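Local coordinates for protein phosphoribosylformylglycinamidine cyclo-ligase (Thermus thermophilus HB8, PDB 5AVM) that probably catalyses the ATP-dependent ring closure of formylglycinamidine ribonucleotide to 5-aminoimidazole ribonucleotide in de novo purine biosynthesis, at residues B[85-98]-B[221-233]. Numbering follows the deposited sequence.
Sequences NHSVNDLLAQGAEP and HRAYLKEFRLLWE
Asn89 holds the backbone of 222-224 with both ends of its amide. Its ND2 donates to Arg222 O (2.8 Å), tilted somewhat from the amide plane, while OD1 receives Tyr224 N on a lone pair at 3.0 Å. The amide lies nearly parallel to the Tyr224 ring, planes 19° apart, and its ND2 also sits in the plane of the His221 ring, at the edge. One helical turn earlier, Asn85 adds a single bond: ND2 meets His221 O at 2.6 Å, within its own amide plane, and Ala223 CB rests against CG; its OD1 is taken by His129 NE2. The two asparagines face the same way from helix 79-92, and a shared chi1 near -70° keeps each CG anti to its carbonyl carbon.

His86 lays its CB over one face of the His221 ring, 3.9 Å from the centroid; the imidazoles themselves are offset, with little mutual overlap. Thr187 OG1 hydrogen-bonds to ND1 of both histidines, and His243 NE2 to His221 NE2.

Further along, Leu92 packs against the flank of helix 225-233, among Leu225, Phe228 and Trp232. Its CB stands almost on the normal of the Phe228 ring, CD1 lies against the backbone joining Tyr224 to Leu225, and CD2 touches Trp232 CH2 (3.5 Å) and Leu225 CD1. Leu225 CD2 in turn abuts CG of the Pro98 ring. At the partly exposed margin, Glu97 CG brushes Trp232 CZ3 as the two side chains run in opposite directions, and OE1 takes Arg229 NE in the guanidinium plane at 2.8 Å, a salt bridge with the carboxylate turned 83° from the guanidinium.

Gly95, with positive phi, is the C-prime residue of a Schellman motif. Asparagine-to-backbone hydrogen bonds and Leu92 packing thus join the N- and C-terminal domains of the AIR synthase fold.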
# COMPACT_ATOMS: atom_id res chain seq x y z
N ASN B 85 -2.85 -3.14 -13.86
CA ASN B 85 -4.12 -3.09 -14.58
C ASN B 85 -5.32 -3.09 -13.65
O ASN B 85 -6.34 -2.47 -13.96
CB ASN B 85 -4.21 -4.27 -15.55
CG ASN B 85 -3.29 -4.10 -16.72
OD1 ASN B 85 -2.53 -3.14 -16.78
ND2 ASN B 85 -3.35 -5.04 -17.67
N HIS B 86 -5.22 -3.79 -12.53
CA HIS B 86 -6.31 -3.83 -11.56
C HIS B 86 -6.38 -2.46 -10.91
O HIS B 86 -7.47 -1.95 -10.61
CB HIS B 86 -6.01 -4.92 -10.52
CG HIS B 86 -7.08 -5.08 -9.47
ND1 HIS B 86 -7.35 -6.29 -8.88
CD2 HIS B 86 -7.88 -4.17 -8.86
CE1 HIS B 86 -8.27 -6.13 -7.94
NE2 HIS B 86 -8.61 -4.85 -7.91
N SER B 87 -5.22 -1.85 -10.70
CA SER B 87 -5.13 -0.52 -10.10
C SER B 87 -5.69 0.54 -11.06
O SER B 87 -6.39 1.46 -10.64
CB SER B 87 -3.66 -0.18 -9.76
OG SER B 87 -3.11 -1.09 -8.81
N VAL B 88 -5.37 0.40 -12.34
CA VAL B 88 -5.84 1.33 -13.34
C VAL B 88 -7.37 1.32 -13.42
O VAL B 88 -8.00 2.37 -13.51
CB VAL B 88 -5.24 1.00 -14.74
CG1 VAL B 88 -5.93 1.81 -15.82
CG2 VAL B 88 -3.75 1.31 -14.74
N ASN B 89 -7.96 0.13 -13.37
CA ASN B 89 -9.42 -0.00 -13.47
C ASN B 89 -10.18 0.54 -12.27
O ASN B 89 -11.24 1.13 -12.45
CB ASN B 89 -9.82 -1.47 -13.69
CG ASN B 89 -9.46 -1.97 -15.08
OD1 ASN B 89 -8.95 -1.22 -15.93
ND2 ASN B 89 -9.73 -3.26 -15.33
N ASP B 90 -9.66 0.34 -11.07
CA ASP B 90 -10.34 0.86 -9.88
C ASP B 90 -10.42 2.38 -9.93
O ASP B 90 -11.31 2.99 -9.33
CB ASP B 90 -9.60 0.41 -8.61
CG ASP B 90 -10.17 -0.87 -8.02
OD1 ASP B 90 -10.96 -1.55 -8.71
OD2 ASP B 90 -9.82 -1.21 -6.87
N LEU B 91 -9.48 2.98 -10.66
CA LEU B 91 -9.43 4.42 -10.83
C LEU B 91 -10.35 4.84 -11.97
O LEU B 91 -11.05 5.84 -11.87
CB LEU B 91 -7.98 4.87 -11.11
CG LEU B 91 -7.39 5.92 -10.15
CD1 LEU B 91 -7.32 5.38 -8.74
CD2 LEU B 91 -6.00 6.30 -10.62
N LEU B 92 -10.36 4.07 -13.06
CA LEU B 92 -11.22 4.37 -14.20
C LEU B 92 -12.69 4.35 -13.79
O LEU B 92 -13.52 5.00 -14.42
CB LEU B 92 -11.00 3.37 -15.33
CG LEU B 92 -9.69 3.51 -16.11
CD1 LEU B 92 -9.55 2.34 -17.08
CD2 LEU B 92 -9.64 4.84 -16.85
N ALA B 93 -13.00 3.60 -12.74
CA ALA B 93 -14.36 3.51 -12.23
C ALA B 93 -14.76 4.84 -11.59
O ALA B 93 -15.94 5.18 -11.53
CB ALA B 93 -14.47 2.40 -11.20
N GLN B 94 -13.77 5.59 -11.12
CA GLN B 94 -14.00 6.89 -10.50
C GLN B 94 -14.11 7.99 -11.57
O GLN B 94 -14.69 9.05 -11.33
CB GLN B 94 -12.86 7.22 -9.53
CG GLN B 94 -12.69 6.22 -8.40
CD GLN B 94 -11.60 6.63 -7.42
OE1 GLN B 94 -11.58 7.77 -6.94
NE2 GLN B 94 -10.71 5.70 -7.10
N GLY B 95 -13.52 7.72 -12.73
CA GLY B 95 -13.52 8.67 -13.83
C GLY B 95 -12.16 9.31 -14.01
O GLY B 95 -12.02 10.29 -14.74
N ALA B 96 -11.15 8.75 -13.37
CA ALA B 96 -9.81 9.32 -13.42
C ALA B 96 -8.78 8.65 -14.32
O ALA B 96 -8.95 7.50 -14.73
CB ALA B 96 -9.25 9.43 -12.00
N GLU B 97 -7.72 9.39 -14.61
CA GLU B 97 -6.59 8.93 -15.41
C GLU B 97 -5.41 8.75 -14.45
O GLU B 97 -5.27 9.50 -13.48
CB GLU B 97 -6.20 9.95 -16.48
CG GLU B 97 -7.20 10.15 -17.58
CD GLU B 97 -6.54 10.52 -18.89
OE1 GLU B 97 -6.00 9.60 -19.55
OE2 GLU B 97 -6.54 11.72 -19.23
N PRO B 98 -4.53 7.77 -14.72
CA PRO B 98 -3.38 7.54 -13.84
C PRO B 98 -2.29 8.61 -13.90
O PRO B 98 -2.01 9.15 -14.97
CB PRO B 98 -2.88 6.17 -14.30
CG PRO B 98 -3.19 6.17 -15.75
CD PRO B 98 -4.58 6.78 -15.81
N HIS B 221 -4.71 -9.39 -15.68
CA HIS B 221 -5.93 -8.63 -15.45
C HIS B 221 -5.95 -7.61 -16.60
O HIS B 221 -4.94 -6.97 -16.88
CB HIS B 221 -5.81 -7.92 -14.10
CG HIS B 221 -7.08 -7.27 -13.63
ND1 HIS B 221 -7.75 -7.69 -12.50
CD2 HIS B 221 -7.80 -6.24 -14.14
CE1 HIS B 221 -8.83 -6.94 -12.33
NE2 HIS B 221 -8.88 -6.06 -13.31
N ARG B 222 -7.09 -7.46 -17.27
CA ARG B 222 -7.20 -6.53 -18.39
C ARG B 222 -7.49 -5.08 -18.00
O ARG B 222 -8.39 -4.81 -17.20
CB ARG B 222 -8.28 -7.03 -19.35
CG ARG B 222 -8.44 -6.21 -20.61
CD ARG B 222 -9.29 -6.98 -21.62
NE ARG B 222 -8.58 -8.17 -22.10
CZ ARG B 222 -9.14 -9.16 -22.80
NH1 ARG B 222 -10.42 -9.11 -23.12
NH2 ARG B 222 -8.40 -10.19 -23.19
N ALA B 223 -6.72 -4.15 -18.56
CA ALA B 223 -6.89 -2.72 -18.31
C ALA B 223 -7.82 -2.12 -19.36
O ALA B 223 -7.73 -2.47 -20.54
CB ALA B 223 -5.55 -2.01 -18.35
N TYR B 224 -8.68 -1.21 -18.93
CA TYR B 224 -9.62 -0.55 -19.84
C TYR B 224 -9.32 0.93 -20.05
O TYR B 224 -10.22 1.70 -20.38
CB TYR B 224 -11.05 -0.73 -19.33
CG TYR B 224 -11.41 -2.19 -19.22
CD1 TYR B 224 -11.54 -2.99 -20.36
CD2 TYR B 224 -11.54 -2.80 -17.97
CE1 TYR B 224 -11.78 -4.35 -20.26
CE2 TYR B 224 -11.77 -4.16 -17.86
CZ TYR B 224 -11.89 -4.93 -19.00
OH TYR B 224 -12.11 -6.28 -18.88
N LEU B 225 -8.06 1.31 -19.86
CA LEU B 225 -7.68 2.71 -20.03
C LEU B 225 -7.87 3.15 -21.49
O LEU B 225 -8.46 4.20 -21.76
CB LEU B 225 -6.21 2.91 -19.58
CG LEU B 225 -5.64 4.34 -19.54
CD1 LEU B 225 -6.57 5.27 -18.76
CD2 LEU B 225 -4.25 4.32 -18.90
N LYS B 226 -7.39 2.33 -22.42
CA LYS B 226 -7.51 2.62 -23.84
C LYS B 226 -8.99 2.83 -24.19
O LYS B 226 -9.34 3.78 -24.88
CB LYS B 226 -6.89 1.47 -24.64
CG LYS B 226 -5.46 1.15 -24.18
CD LYS B 226 -4.81 -0.04 -24.89
CE LYS B 226 -4.35 0.31 -26.31
NZ LYS B 226 -3.66 -0.85 -26.96
N GLU B 227 -9.85 1.96 -23.67
CA GLU B 227 -11.29 2.06 -23.91
C GLU B 227 -11.79 3.44 -23.49
O GLU B 227 -12.17 4.25 -24.33
CB GLU B 227 -12.04 1.01 -23.09
CG GLU B 227 -12.38 -0.26 -23.84
CD GLU B 227 -11.21 -1.18 -24.05
OE1 GLU B 227 -10.14 -0.94 -23.45
OE2 GLU B 227 -11.37 -2.16 -24.81
N PHE B 228 -11.78 3.68 -22.18
CA PHE B 228 -12.22 4.94 -21.59
C PHE B 228 -11.75 6.17 -22.34
O PHE B 228 -12.53 7.09 -22.58
CB PHE B 228 -11.78 5.03 -20.13
CG PHE B 228 -12.69 4.30 -19.18
CD1 PHE B 228 -12.76 2.92 -19.19
CD2 PHE B 228 -13.53 5.01 -18.33
CE1 PHE B 228 -13.67 2.24 -18.35
CE2 PHE B 228 -14.44 4.34 -17.49
CZ PHE B 228 -14.50 2.96 -17.51
N ARG B 229 -10.48 6.20 -22.71
CA ARG B 229 -9.95 7.35 -23.43
C ARG B 229 -10.71 7.54 -24.74
O ARG B 229 -11.00 8.66 -25.14
CB ARG B 229 -8.45 7.18 -23.66
CG ARG B 229 -7.63 7.54 -22.42
CD ARG B 229 -6.16 7.18 -22.55
NE ARG B 229 -5.36 7.68 -21.43
CZ ARG B 229 -4.11 7.30 -21.17
NH1 ARG B 229 -3.51 6.41 -21.95
NH2 ARG B 229 -3.46 7.82 -20.13
N LEU B 230 -11.05 6.44 -25.40
CA LEU B 230 -11.78 6.51 -26.65
C LEU B 230 -13.14 7.14 -26.43
O LEU B 230 -13.64 7.88 -27.29
CB LEU B 230 -11.97 5.11 -27.24
CG LEU B 230 -10.71 4.33 -27.61
CD1 LEU B 230 -11.11 2.96 -28.13
CD2 LEU B 230 -9.92 5.11 -28.66
N LEU B 231 -13.75 6.85 -25.28
CA LEU B 231 -15.05 7.40 -24.96
C LEU B 231 -14.93 8.84 -24.48
O LEU B 231 -15.79 9.67 -24.74
CB LEU B 231 -15.72 6.56 -23.88
CG LEU B 231 -16.04 5.12 -24.29
CD1 LEU B 231 -16.49 4.35 -23.07
CD2 LEU B 231 -17.10 5.11 -25.37
N TRP B 232 -13.85 9.14 -23.76
CA TRP B 232 -13.64 10.50 -23.28
C TRP B 232 -13.40 11.43 -24.46
O TRP B 232 -14.02 12.49 -24.57
CB TRP B 232 -12.46 10.56 -22.31
CG TRP B 232 -12.72 9.90 -20.98
CD1 TRP B 232 -13.92 9.82 -20.33
CD2 TRP B 232 -11.75 9.30 -20.11
NE1 TRP B 232 -13.76 9.20 -19.11
CE2 TRP B 232 -12.44 8.87 -18.95
CE3 TRP B 232 -10.37 9.07 -20.19
CZ2 TRP B 232 -11.80 8.23 -17.88
CZ3 TRP B 232 -9.73 8.44 -19.13
CH2 TRP B 232 -10.45 8.02 -17.99
N GLU B 233 -12.50 11.03 -25.35
CA GLU B 233 -12.18 11.85 -26.51
C GLU B 233 -13.39 12.05 -27.40
O GLU B 233 -13.44 12.99 -28.18
CB GLU B 233 -11.05 11.21 -27.31
CG GLU B 233 -9.75 11.11 -26.52
CD GLU B 233 -8.54 10.90 -27.41
OE1 GLU B 233 -8.31 11.74 -28.31
OE2 GLU B 233 -7.80 9.91 -27.19